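Local coordinates for uncharacterized protein SPO1766 (Silicibacter pomeroyi, PDB 3DNX) that is of unknown function but belongs to the MmcB-like family of the PDDEXK nuclease clan, and so probably acts in DNA repair, at residues A[18-23]-A[107-112]; A[31-36]-A[43-48]; A[56-61]-A[80-85]; A[74-79]-A[116-121]. All blocks are in the same frame, centred on the assembly; numbering follows the deposited sequence. Where two conformers were deposited one is given.

Contact 1 (A[18-23]-A[107-112]); sequences RGVARH and YDAEIV
The imidazole of His23 lies over the peptide of Ala109, with Ala109 O facing one side of the ring, 3.0 Å above its plane. Because this carbonyl sits over the face, it makes no hydrogen bond with ND1 despite being close. The nitrogen instead uses the ring plane, where a water at the edge binds His23 ND1 at 2.7 Å and donates to Asp108 OD1. The same carboxylate oxygen also accepts Ala109 N at 2.8 Å, which ties the carboxylate to the backbone of the following residue. With CG of His23 anti to the backbone N (chi1 -172°), the ring is carried over the strand, while its CB packs on Ala109 CB.

One turn earlier Gly19, having no side chain, lets the backbones close to 3.9 Å between Gly19 CA and Asp108 CA. The extended chains of Arg18 and Arg22 both end at Tyr107. Arg22 NH1 donates to Tyr107 O at 3.1 Å (158°), the oxygen lying a little out of the guanidinium plane. Arg18 brings its NH2 edge to Tyr107 CD1 at 3.7 Å, the guanidinium and phenol planes standing nearly perpendicular (82°). The same NH2 bonds to Ala106 O, and Arg22 NE forms a salt bridge with Asp145 of the second subunit, so this end of the contact also serves the dimer.

Val20, meanwhile, faces Ile57 and Ala104 on the sheet. Helix 12-26 thus covers one face of the mixed sheet as far as strand 109-113, outermost within this chain, an alpha/beta layering consistent with the PDDEXK fold.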
# COMPACT_ATOMS: atom_id res chain seq x y z
N ARG A 18 -11.39 6.60 -10.81
CA ARG A 18 -11.58 7.51 -9.64
C ARG A 18 -12.84 7.23 -8.91
O ARG A 18 -12.83 7.08 -7.69
CB ARG A 18 -11.52 8.97 -10.07
CG ARG A 18 -11.42 10.01 -8.93
CD ARG A 18 -11.39 11.34 -9.68
NE ARG A 18 -11.10 12.51 -8.90
CZ ARG A 18 -11.98 13.44 -8.57
NH1 ARG A 18 -11.55 14.50 -7.89
NH2 ARG A 18 -13.28 13.33 -8.89
N GLY A 19 -13.93 7.09 -9.66
CA GLY A 19 -15.24 6.79 -9.07
C GLY A 19 -15.29 5.43 -8.46
O GLY A 19 -15.79 5.25 -7.34
N VAL A 20 -14.66 4.46 -9.14
CA VAL A 20 -14.58 3.12 -8.57
C VAL A 20 -13.85 3.10 -7.22
O VAL A 20 -14.33 2.47 -6.24
CB VAL A 20 -13.92 2.10 -9.59
CG1 VAL A 20 -13.69 0.77 -8.91
CG2 VAL A 20 -14.81 1.93 -10.85
N ALA A 21 -12.68 3.77 -7.19
CA ALA A 21 -11.85 3.85 -5.98
C ALA A 21 -12.61 4.52 -4.80
O ALA A 21 -12.50 4.05 -3.65
CB ALA A 21 -10.57 4.57 -6.27
N ARG A 22 -13.34 5.59 -5.09
CA ARG A 22 -14.18 6.27 -4.05
C ARG A 22 -15.15 5.29 -3.49
O ARG A 22 -15.30 5.19 -2.27
CB ARG A 22 -14.93 7.46 -4.62
CG ARG A 22 -14.07 8.62 -4.93
CD ARG A 22 -14.82 9.73 -5.64
NE ARG A 22 -14.04 10.96 -5.64
CZ ARG A 22 -14.56 12.18 -5.58
NH1 ARG A 22 -15.88 12.40 -5.61
NH2 ARG A 22 -13.76 13.22 -5.55
N HIS A 23 -15.83 4.53 -4.38
CA HIS A 23 -16.89 3.64 -3.94
C HIS A 23 -16.37 2.44 -3.16
O HIS A 23 -16.94 2.06 -2.12
CB HIS A 23 -17.75 3.17 -5.15
CG HIS A 23 -18.97 2.39 -4.75
ND1 HIS A 23 -19.96 2.93 -3.96
CD2 HIS A 23 -19.31 1.09 -4.96
CE1 HIS A 23 -20.89 2.02 -3.75
NE2 HIS A 23 -20.52 0.90 -4.34
N TYR A 107 -16.90 10.63 -10.09
CA TYR A 107 -17.24 11.06 -8.76
C TYR A 107 -17.76 9.98 -7.83
O TYR A 107 -17.78 10.18 -6.61
CB TYR A 107 -18.29 12.16 -8.84
CG TYR A 107 -17.84 13.26 -9.77
CD1 TYR A 107 -16.85 14.13 -9.37
CD2 TYR A 107 -18.35 13.37 -11.07
CE1 TYR A 107 -16.42 15.16 -10.20
CE2 TYR A 107 -17.91 14.38 -11.92
CZ TYR A 107 -16.94 15.28 -11.47
OH TYR A 107 -16.47 16.29 -12.26
N ASP A 108 -18.18 8.87 -8.40
CA ASP A 108 -18.78 7.77 -7.62
C ASP A 108 -19.00 6.56 -8.51
O ASP A 108 -18.69 6.60 -9.70
CB ASP A 108 -20.09 8.22 -7.02
CG ASP A 108 -20.49 7.44 -5.73
OD1 ASP A 108 -19.85 6.44 -5.32
OD2 ASP A 108 -21.47 7.87 -5.15
N ALA A 109 -19.49 5.47 -7.92
CA ALA A 109 -19.82 4.27 -8.64
C ALA A 109 -20.84 3.44 -7.87
O ALA A 109 -21.07 3.66 -6.68
CB ALA A 109 -18.58 3.44 -8.92
N GLU A 110 -21.51 2.53 -8.56
CA GLU A 110 -22.40 1.56 -7.88
C GLU A 110 -22.27 0.19 -8.51
O GLU A 110 -22.14 0.06 -9.70
CB GLU A 110 -23.85 2.02 -7.89
CG GLU A 110 -24.45 2.20 -9.29
CD GLU A 110 -25.86 2.77 -9.32
OE1 GLU A 110 -26.43 3.08 -8.26
OE2 GLU A 110 -26.42 2.93 -10.44
N ILE A 111 -22.34 -0.86 -7.72
CA ILE A 111 -22.32 -2.21 -8.25
C ILE A 111 -23.78 -2.50 -8.63
O ILE A 111 -24.68 -2.36 -7.80
CB ILE A 111 -21.86 -3.22 -7.21
CG1 ILE A 111 -20.42 -2.92 -6.74
CG2 ILE A 111 -22.02 -4.65 -7.75
CD1 ILE A 111 -19.95 -3.81 -5.67
N VAL A 112 -24.02 -2.81 -9.88
CA VAL A 112 -25.38 -3.16 -10.30
C VAL A 112 -25.53 -4.68 -10.46
O VAL A 112 -26.65 -5.19 -10.51
CB VAL A 112 -25.82 -2.37 -11.55
CG1 VAL A 112 -26.03 -0.86 -11.17
CG2 VAL A 112 -24.85 -2.53 -12.69
O HOH W 1 -19.84 5.41 -2.88

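Contact 2 (A[31-36]-A[43-48]); sequences SVEEFV and VDVMGL
Asp44 O is gripped by two donors: Glu34 N at 3.1 Å, coming from above the carbonyl plane, and a water at 2.8 Å that also donates to Glu33 OE1. The other carboxylate oxygen of Glu33, OE2, forms a salt bridge with Arg144 of the second subunit.

Next to this, Glu34 and Phe35 both face Val43 in a G1 beta bulge. Glu34 takes positive backbone angles, and the antiparallel pairing resumes with the short bond from Val43 N to Phe35 O (2.7 Å). Nearer the start of strand 30-35, Val32 and Met46 exchange two backbone bonds as a hydrogen-bonded pair.

On the face carrying Val32, Phe35, Val43 and Met46, the selenium of selenomethionine Met46 lies over the Phe35 ring, 3.7 Å from its centroid and shifted toward CE1. Extended chi1 and chi2 torsions (-178° and 179°) carry it there, giving a Met-aromatic contact, while Val43 CG2 packs on Phe35 CB and lies more loosely beside the ring edge. Phe132 of helix 122-144 covers Met46 from beyond.

That face is thus apolar and lies under helix 122-144; the other packs Val45 and Ser31 on helix 12-26, while the hydrated carboxylate of Glu33 reaches the partner subunit.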
# COMPACT_ATOMS: atom_id res chain seq x y z
N SER A 31 -7.73 0.27 -2.92
CA SER A 31 -7.49 0.01 -4.34
C SER A 31 -6.18 0.63 -4.79
O SER A 31 -5.65 1.54 -4.15
CB SER A 31 -8.63 0.49 -5.19
OG SER A 31 -8.77 1.91 -5.10
N VAL A 32 -5.68 0.09 -5.90
CA VAL A 32 -4.63 0.73 -6.67
C VAL A 32 -5.01 0.69 -8.15
O VAL A 32 -5.87 -0.09 -8.58
CB VAL A 32 -3.21 0.10 -6.49
CG1 VAL A 32 -2.72 0.26 -5.01
CG2 VAL A 32 -3.11 -1.32 -6.96
N GLU A 33 -4.34 1.53 -8.90
CA GLU A 33 -4.53 1.56 -10.32
C GLU A 33 -3.35 0.99 -11.11
O GLU A 33 -2.18 1.02 -10.67
CB GLU A 33 -4.79 3.00 -10.78
CG GLU A 33 -6.15 3.53 -10.48
CD GLU A 33 -6.41 4.89 -11.19
OE1 GLU A 33 -6.18 5.01 -12.45
OE2 GLU A 33 -6.87 5.82 -10.51
N GLU A 34 -3.66 0.47 -12.29
CA GLU A 34 -2.65 -0.05 -13.23
C GLU A 34 -1.77 -1.08 -12.57
O GLU A 34 -0.57 -0.99 -12.57
CB GLU A 34 -1.82 1.12 -13.76
CG GLU A 34 -2.70 2.19 -14.34
CD GLU A 34 -1.91 3.26 -15.04
OE1 GLU A 34 -0.92 3.74 -14.46
OE2 GLU A 34 -2.32 3.64 -16.16
N PHE A 35 -2.41 -2.08 -11.99
CA PHE A 35 -1.75 -3.14 -11.30
C PHE A 35 -1.31 -4.31 -12.19
O PHE A 35 -2.09 -4.80 -13.01
CB PHE A 35 -2.68 -3.69 -10.25
CG PHE A 35 -2.06 -4.74 -9.43
CD1 PHE A 35 -2.42 -6.05 -9.61
CD2 PHE A 35 -1.08 -4.42 -8.50
CE1 PHE A 35 -1.86 -7.04 -8.85
CE2 PHE A 35 -0.50 -5.42 -7.76
CZ PHE A 35 -0.90 -6.73 -7.92
N VAL A 36 -0.09 -4.79 -11.97
CA VAL A 36 0.51 -5.88 -12.78
C VAL A 36 0.55 -7.18 -11.99
O VAL A 36 1.45 -7.39 -11.15
CB VAL A 36 1.91 -5.53 -13.27
CG1 VAL A 36 2.55 -6.73 -14.00
CG2 VAL A 36 1.88 -4.32 -14.16
N VAL A 43 -4.07 -4.59 -14.89
CA VAL A 43 -5.48 -4.40 -14.61
C VAL A 43 -5.73 -2.95 -14.21
O VAL A 43 -4.91 -2.33 -13.55
CB VAL A 43 -6.03 -5.39 -13.53
CG1 VAL A 43 -5.65 -6.86 -13.82
CG2 VAL A 43 -5.64 -4.99 -12.18
N ASP A 44 -6.87 -2.41 -14.62
CA ASP A 44 -7.16 -0.98 -14.44
C ASP A 44 -7.30 -0.57 -12.96
O ASP A 44 -6.73 0.42 -12.54
CB ASP A 44 -8.43 -0.61 -15.20
CG ASP A 44 -8.27 -0.78 -16.71
OD1 ASP A 44 -7.13 -0.70 -17.21
OD2 ASP A 44 -9.32 -0.98 -17.37
N VAL A 45 -8.06 -1.37 -12.21
CA VAL A 45 -8.14 -1.21 -10.78
C VAL A 45 -8.06 -2.58 -10.12
O VAL A 45 -8.76 -3.52 -10.53
CB VAL A 45 -9.44 -0.48 -10.34
CG1 VAL A 45 -9.54 -0.42 -8.79
CG2 VAL A 45 -9.47 0.93 -10.91
N MSE A 46 -7.20 -2.69 -9.10
CA MSE A 46 -7.26 -3.82 -8.19
C MSE A 46 -7.83 -3.36 -6.87
O MSE A 46 -7.36 -2.36 -6.32
CB MSE A 46 -5.89 -4.47 -7.99
CG MSE A 46 -5.99 -5.71 -7.03
SE MSE A 46 -4.41 -6.70 -6.67
CE MSE A 46 -4.68 -7.16 -4.75
N GLY A 47 -8.85 -4.09 -6.37
CA GLY A 47 -9.42 -3.82 -5.05
C GLY A 47 -9.02 -4.88 -4.06
O GLY A 47 -8.95 -6.07 -4.42
N LEU A 48 -8.72 -4.45 -2.82
CA LEU A 48 -8.37 -5.33 -1.74
C LEU A 48 -9.32 -5.13 -0.57
O LEU A 48 -9.46 -4.00 -0.02
CB LEU A 48 -6.92 -5.09 -1.30
CG LEU A 48 -6.43 -5.87 -0.10
CD1 LEU A 48 -6.44 -7.39 -0.38
CD2 LEU A 48 -5.01 -5.37 0.35
O HOH W 2 -6.64 2.67 -14.20

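Contact 3 (A[56-61]-A[80-85]); sequences VIECKS and DRYFWA. With NA (sodium ion), chain C.
Strands 56-59 and 81-85 run parallel, their segment axes 22° apart, and Val56, Ile57, Glu58 and Cys59 pair with Tyr82, Phe83, Trp84 and Ala85 through alternating backbone bonds that continue to Lys60 N and Ala85 O (2.9 Å). On the face with Val20 of helix 12-26, Ile57 CG2 presses tightly on Ala85 CB (3.5 Å), and Ile57 CG1 packs on Phe83 CB. The opposite face carries Val56, Glu58 and the rings of Tyr82 and Trp84: Val56 CG1 meets Tyr82 CD1 obliquely, and the Tyr82 hydroxyl sits over one face of the Trp84 indole, toward its rim, 3.2 Å above the plane. Tyr82 OH also touches Glu58 CG at 3.3 Å and is buried with no polar partner in the model.

The pairing is part of a beta-alpha-beta unit with helix 63-68 between the strands, and Glu58-Cys59-Lys60 fits the (D/E)XK element of the PDDEXK clan, with Asp44 probably supplying the preceding acid. Glu58 OE2 accepts Asp44 N. With CG of Lys60 anti to the carbonyl carbon (chi1 -58°), CG meets the Trp84 edge, 3.7 Å from CE3; the bend at chi2 then brings CE to the same edge near CZ3. Lys60 NZ reaches Asp69, Asp65 O and a sodium-bound water. The sodium ion is held by Cys59 O at 2.5 Å, three waters and Asp65 OD2.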
# COMPACT_ATOMS: atom_id res chain seq x y z
N VAL A 56 -10.69 -7.50 -9.40
CA VAL A 56 -10.17 -6.82 -10.56
C VAL A 56 -11.35 -6.11 -11.20
O VAL A 56 -12.43 -6.70 -11.43
CB VAL A 56 -9.53 -7.82 -11.54
CG1 VAL A 56 -9.46 -7.23 -12.98
CG2 VAL A 56 -8.16 -8.28 -10.99
N ILE A 57 -11.14 -4.83 -11.49
CA ILE A 57 -12.13 -4.01 -12.17
C ILE A 57 -11.50 -3.40 -13.41
O ILE A 57 -10.53 -2.63 -13.32
CB ILE A 57 -12.72 -2.90 -11.27
CG1 ILE A 57 -13.34 -3.50 -10.03
CG2 ILE A 57 -13.78 -2.05 -12.01
CD1 ILE A 57 -12.55 -3.21 -8.81
N GLU A 58 -12.05 -3.77 -14.57
CA GLU A 58 -11.66 -3.20 -15.82
C GLU A 58 -12.61 -2.08 -16.20
O GLU A 58 -13.83 -2.32 -16.40
CB GLU A 58 -11.65 -4.29 -16.91
CG GLU A 58 -10.51 -5.25 -16.81
CD GLU A 58 -9.18 -4.59 -17.08
OE1 GLU A 58 -8.86 -4.35 -18.26
OE2 GLU A 58 -8.45 -4.31 -16.10
N CYS A 59 -12.03 -0.91 -16.39
CA CYS A 59 -12.74 0.33 -16.64
C CYS A 59 -12.75 0.60 -18.12
O CYS A 59 -11.76 1.02 -18.68
CB CYS A 59 -12.10 1.48 -15.86
SG CYS A 59 -12.10 1.21 -14.08
N LYS A 60 -13.88 0.36 -18.78
CA LYS A 60 -13.97 0.57 -20.22
C LYS A 60 -14.75 1.84 -20.54
O LYS A 60 -15.91 1.97 -20.22
CB LYS A 60 -14.58 -0.65 -20.88
CG LYS A 60 -13.80 -1.93 -20.60
CD LYS A 60 -12.41 -1.77 -21.20
CE LYS A 60 -11.55 -2.94 -20.94
NZ LYS A 60 -10.16 -2.77 -21.53
N SER A 61 -14.08 2.77 -21.20
CA SER A 61 -14.60 4.10 -21.37
C SER A 61 -15.39 4.23 -22.69
O SER A 61 -16.07 5.25 -22.90
CB SER A 61 -13.44 5.07 -21.33
OG SER A 61 -12.47 4.73 -22.34
N ASP A 80 -10.50 -12.94 -6.96
CA ASP A 80 -11.65 -13.63 -6.42
C ASP A 80 -12.91 -13.24 -7.18
O ASP A 80 -13.75 -14.08 -7.42
CB ASP A 80 -11.84 -13.30 -4.95
CG ASP A 80 -10.69 -13.72 -4.10
OD1 ASP A 80 -10.26 -14.90 -4.18
OD2 ASP A 80 -10.23 -12.90 -3.33
N ARG A 81 -13.02 -11.96 -7.57
CA ARG A 81 -14.16 -11.44 -8.31
C ARG A 81 -13.66 -10.48 -9.39
O ARG A 81 -12.76 -9.70 -9.15
CB ARG A 81 -15.13 -10.71 -7.40
CG ARG A 81 -15.74 -11.59 -6.31
CD ARG A 81 -16.89 -10.88 -5.63
NE ARG A 81 -17.19 -11.44 -4.32
CZ ARG A 81 -18.28 -12.13 -4.00
NH1 ARG A 81 -18.43 -12.58 -2.77
NH2 ARG A 81 -19.24 -12.35 -4.87
N TYR A 82 -14.23 -10.61 -10.58
CA TYR A 82 -13.94 -9.80 -11.76
C TYR A 82 -15.15 -8.97 -12.18
O TYR A 82 -16.29 -9.50 -12.32
CB TYR A 82 -13.52 -10.70 -12.94
CG TYR A 82 -13.29 -9.91 -14.18
CD1 TYR A 82 -12.07 -9.32 -14.41
CD2 TYR A 82 -14.29 -9.77 -15.15
CE1 TYR A 82 -11.84 -8.56 -15.56
CE2 TYR A 82 -14.09 -9.00 -16.28
CZ TYR A 82 -12.84 -8.43 -16.49
OH TYR A 82 -12.61 -7.69 -17.61
N PHE A 83 -14.92 -7.67 -12.37
CA PHE A 83 -15.96 -6.68 -12.71
C PHE A 83 -15.54 -5.84 -13.89
O PHE A 83 -14.33 -5.55 -14.08
CB PHE A 83 -16.21 -5.64 -11.61
CG PHE A 83 -16.62 -6.21 -10.28
CD1 PHE A 83 -17.92 -6.11 -9.83
CD2 PHE A 83 -15.67 -6.80 -9.46
CE1 PHE A 83 -18.28 -6.61 -8.58
CE2 PHE A 83 -16.02 -7.29 -8.22
CZ PHE A 83 -17.33 -7.22 -7.78
N TRP A 84 -16.56 -5.43 -14.65
CA TRP A 84 -16.46 -4.30 -15.57
C TRP A 84 -16.93 -3.04 -14.87
O TRP A 84 -17.77 -3.12 -13.99
CB TRP A 84 -17.28 -4.53 -16.81
CG TRP A 84 -16.96 -5.78 -17.54
CD1 TRP A 84 -17.60 -6.97 -17.39
CD2 TRP A 84 -15.94 -5.98 -18.52
NE1 TRP A 84 -17.03 -7.91 -18.24
CE2 TRP A 84 -15.99 -7.32 -18.91
CE3 TRP A 84 -14.97 -5.15 -19.09
CZ2 TRP A 84 -15.14 -7.84 -19.88
CZ3 TRP A 84 -14.11 -5.67 -20.03
CH2 TRP A 84 -14.19 -6.99 -20.40
N ALA A 85 -16.36 -1.90 -15.23
CA ALA A 85 -16.85 -0.57 -14.80
C ALA A 85 -16.99 0.28 -16.07
O ALA A 85 -16.05 0.42 -16.83
CB ALA A 85 -15.91 0.09 -13.77
NA NA C . -9.75 1.44 -20.14
O HOH W 3 -9.17 -0.80 -19.78
O HOH W 4 -8.75 2.41 -18.39
O HOH W 5 -8.19 1.49 -21.86

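Contact 4 (A[74-79]-A[116-121]); sequences GYLEWC and PEQKLA
Apolar contact centres on Leu120, whose two methyls both rest on the backbone at the end of 74-79. CD1 points at the main chain, 3.5 Å from Cys79 N, and CD2 lies 3.8 Å from Cys79 CA. The approach of Leu120 CD1 to Glu77 O is shorter still and accompanies eclipsed side-chain torsions (chi1 -124°, chi2 27°), so the exact placing of this methyl is doubtful. A second, looser touch comes from Leu76 CD1, which meets the Gln118 amide at NE2 (4.1 Å); Gln118 has two conformers, so this contact may be partial.

Among polar groups, Cys79 O and Gln118 O come within 3.3 Å, two acceptors that cannot bond to each other. The two segments are joined one residue after Cys79, at Asp80, which pairs with Gln118 through the backbone and whose carboxylate accepts Leu120 N.

Charged groups act at the margins. Lys119 NZ and Glu117 OE2 form a salt bridge whose hydrogen bond is weak, and Glu117 also pairs with Arg81. Glu77 forms a salt bridge with Arg124, which makes a cation-pi contact with Trp78 as well.

Both segments are loops: 74-79 leads into strand 81-86, while the loop 116-121 leads into helix 122-144, with Ala121 as its N-cap residue. Leu120 touches both Ile54 of strand 54-59 and Leu128 of that helix.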
# COMPACT_ATOMS: atom_id res chain seq x y z
N GLY A 74 -8.46 -14.01 -19.16
CA GLY A 74 -7.15 -14.18 -18.53
C GLY A 74 -6.96 -13.47 -17.22
O GLY A 74 -6.04 -13.82 -16.44
N TYR A 75 -7.79 -12.46 -16.95
CA TYR A 75 -7.77 -11.81 -15.65
C TYR A 75 -8.38 -12.65 -14.53
O TYR A 75 -8.10 -12.43 -13.37
CB TYR A 75 -8.50 -10.48 -15.67
CG TYR A 75 -7.98 -9.43 -16.61
CD1 TYR A 75 -8.82 -8.88 -17.58
CD2 TYR A 75 -6.68 -8.93 -16.51
CE1 TYR A 75 -8.39 -7.89 -18.44
CE2 TYR A 75 -6.23 -7.92 -17.39
CZ TYR A 75 -7.09 -7.42 -18.35
OH TYR A 75 -6.70 -6.43 -19.23
N LEU A 76 -9.23 -13.61 -14.88
CA LEU A 76 -9.99 -14.37 -13.89
C LEU A 76 -9.15 -15.10 -12.83
O LEU A 76 -9.50 -15.13 -11.64
CB LEU A 76 -10.94 -15.34 -14.61
CG LEU A 76 -12.04 -14.64 -15.45
CD1 LEU A 76 -13.10 -15.63 -15.94
CD2 LEU A 76 -12.69 -13.50 -14.64
N GLU A 77 -8.05 -15.71 -13.27
CA GLU A 77 -7.17 -16.45 -12.40
C GLU A 77 -6.39 -15.57 -11.43
O GLU A 77 -5.67 -16.08 -10.58
CB GLU A 77 -6.20 -17.32 -13.23
CG GLU A 77 -5.20 -16.58 -14.14
CD GLU A 77 -4.07 -17.50 -14.58
OE1 GLU A 77 -3.76 -18.44 -13.81
OE2 GLU A 77 -3.50 -17.28 -15.67
N TRP A 78 -6.51 -14.26 -11.56
CA TRP A 78 -5.77 -13.33 -10.71
C TRP A 78 -6.65 -12.58 -9.72
O TRP A 78 -6.19 -11.59 -9.16
CB TRP A 78 -5.01 -12.33 -11.59
CG TRP A 78 -4.04 -13.00 -12.47
CD1 TRP A 78 -4.14 -13.17 -13.82
CD2 TRP A 78 -2.82 -13.66 -12.07
NE1 TRP A 78 -3.05 -13.88 -14.28
CE2 TRP A 78 -2.23 -14.19 -13.23
CE3 TRP A 78 -2.18 -13.85 -10.83
CZ2 TRP A 78 -1.03 -14.87 -13.21
CZ3 TRP A 78 -0.99 -14.52 -10.80
CH2 TRP A 78 -0.43 -15.04 -11.98
N CYS A 79 -7.89 -13.05 -9.53
CA CYS A 79 -8.83 -12.40 -8.62
C CYS A 79 -9.87 -13.35 -8.05
O CYS A 79 -10.03 -14.46 -8.53
CB CYS A 79 -9.52 -11.21 -9.31
SG CYS A 79 -10.54 -11.61 -10.75
N PRO A 116 -19.58 -13.18 -9.66
CA PRO A 116 -19.50 -14.48 -8.99
C PRO A 116 -18.10 -14.67 -8.32
O PRO A 116 -17.12 -14.11 -8.79
CB PRO A 116 -19.71 -15.48 -10.13
CG PRO A 116 -19.30 -14.79 -11.35
CD PRO A 116 -19.65 -13.32 -11.12
N GLU A 117 -18.05 -15.43 -7.22
CA GLU A 117 -16.79 -15.69 -6.49
C GLU A 117 -16.05 -16.92 -7.05
O GLU A 117 -16.61 -18.00 -7.11
CB GLU A 117 -17.02 -15.85 -4.98
CG GLU A 117 -15.72 -16.15 -4.21
CD GLU A 117 -15.49 -15.27 -2.99
OE1 GLU A 117 -16.48 -14.69 -2.49
OE2 GLU A 117 -14.33 -15.16 -2.51
N GLN A 118 -14.81 -16.70 -7.48
CA GLN A 118 -13.91 -17.75 -7.95
C GLN A 118 -12.62 -17.67 -7.13
O GLN A 118 -11.57 -17.27 -7.65
CB GLN A 118 -13.62 -17.56 -9.46
CG GLN A 118 -14.55 -16.56 -10.19
CD GLN A 118 -14.95 -17.01 -11.59
OE1 GLN A 118 -16.13 -16.97 -11.94
NE2 GLN A 118 -13.97 -17.45 -12.38
N LYS A 119 -12.72 -18.01 -5.85
CA LYS A 119 -11.61 -17.81 -4.90
C LYS A 119 -10.20 -18.25 -5.38
O LYS A 119 -10.01 -19.27 -6.04
CB LYS A 119 -11.90 -18.49 -3.56
CG LYS A 119 -12.76 -17.69 -2.58
CD LYS A 119 -12.55 -18.25 -1.13
CE LYS A 119 -13.87 -18.59 -0.41
NZ LYS A 119 -14.72 -17.39 -0.13
N LEU A 120 -9.23 -17.44 -4.97
CA LEU A 120 -7.83 -17.60 -5.30
C LEU A 120 -7.23 -18.62 -4.30
O LEU A 120 -7.68 -18.72 -3.15
CB LEU A 120 -7.17 -16.22 -5.16
CG LEU A 120 -6.37 -15.45 -6.23
CD1 LEU A 120 -6.69 -15.72 -7.63
CD2 LEU A 120 -6.55 -13.94 -5.94
N ALA A 121 -6.21 -19.37 -4.72
CA ALA A 121 -5.45 -20.23 -3.81
C ALA A 121 -4.60 -19.37 -2.83
O ALA A 121 -4.21 -18.27 -3.20
CB ALA A 121 -4.57 -21.19 -4.61

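How the contacts relate
Contacts 1, 2 and 3 meet on the mixed sheet. Contact 3 supplies its central parallel pair, contact 2 the hairpin on one side, and contact 1 helix 12-26 across the layer, with Val20 CG2 3.6 Å from Ala85 CB. Contacts 2 and 3 join strand to strand, Val45 O lying 2.9 Å from Ile57 N, and Asp44 OD2 approaches Cys59 N at 2.9 Å. Here the sodium ion lies about 4 Å from the Asp44 side chain, marking the probable PDDEXK site. Contact 4 is at the far end of these strands, tied to contact 3 by Asp80 O and Gln118 N, 2.8 Å apart; its centre is about 21 Å from that of contact 1.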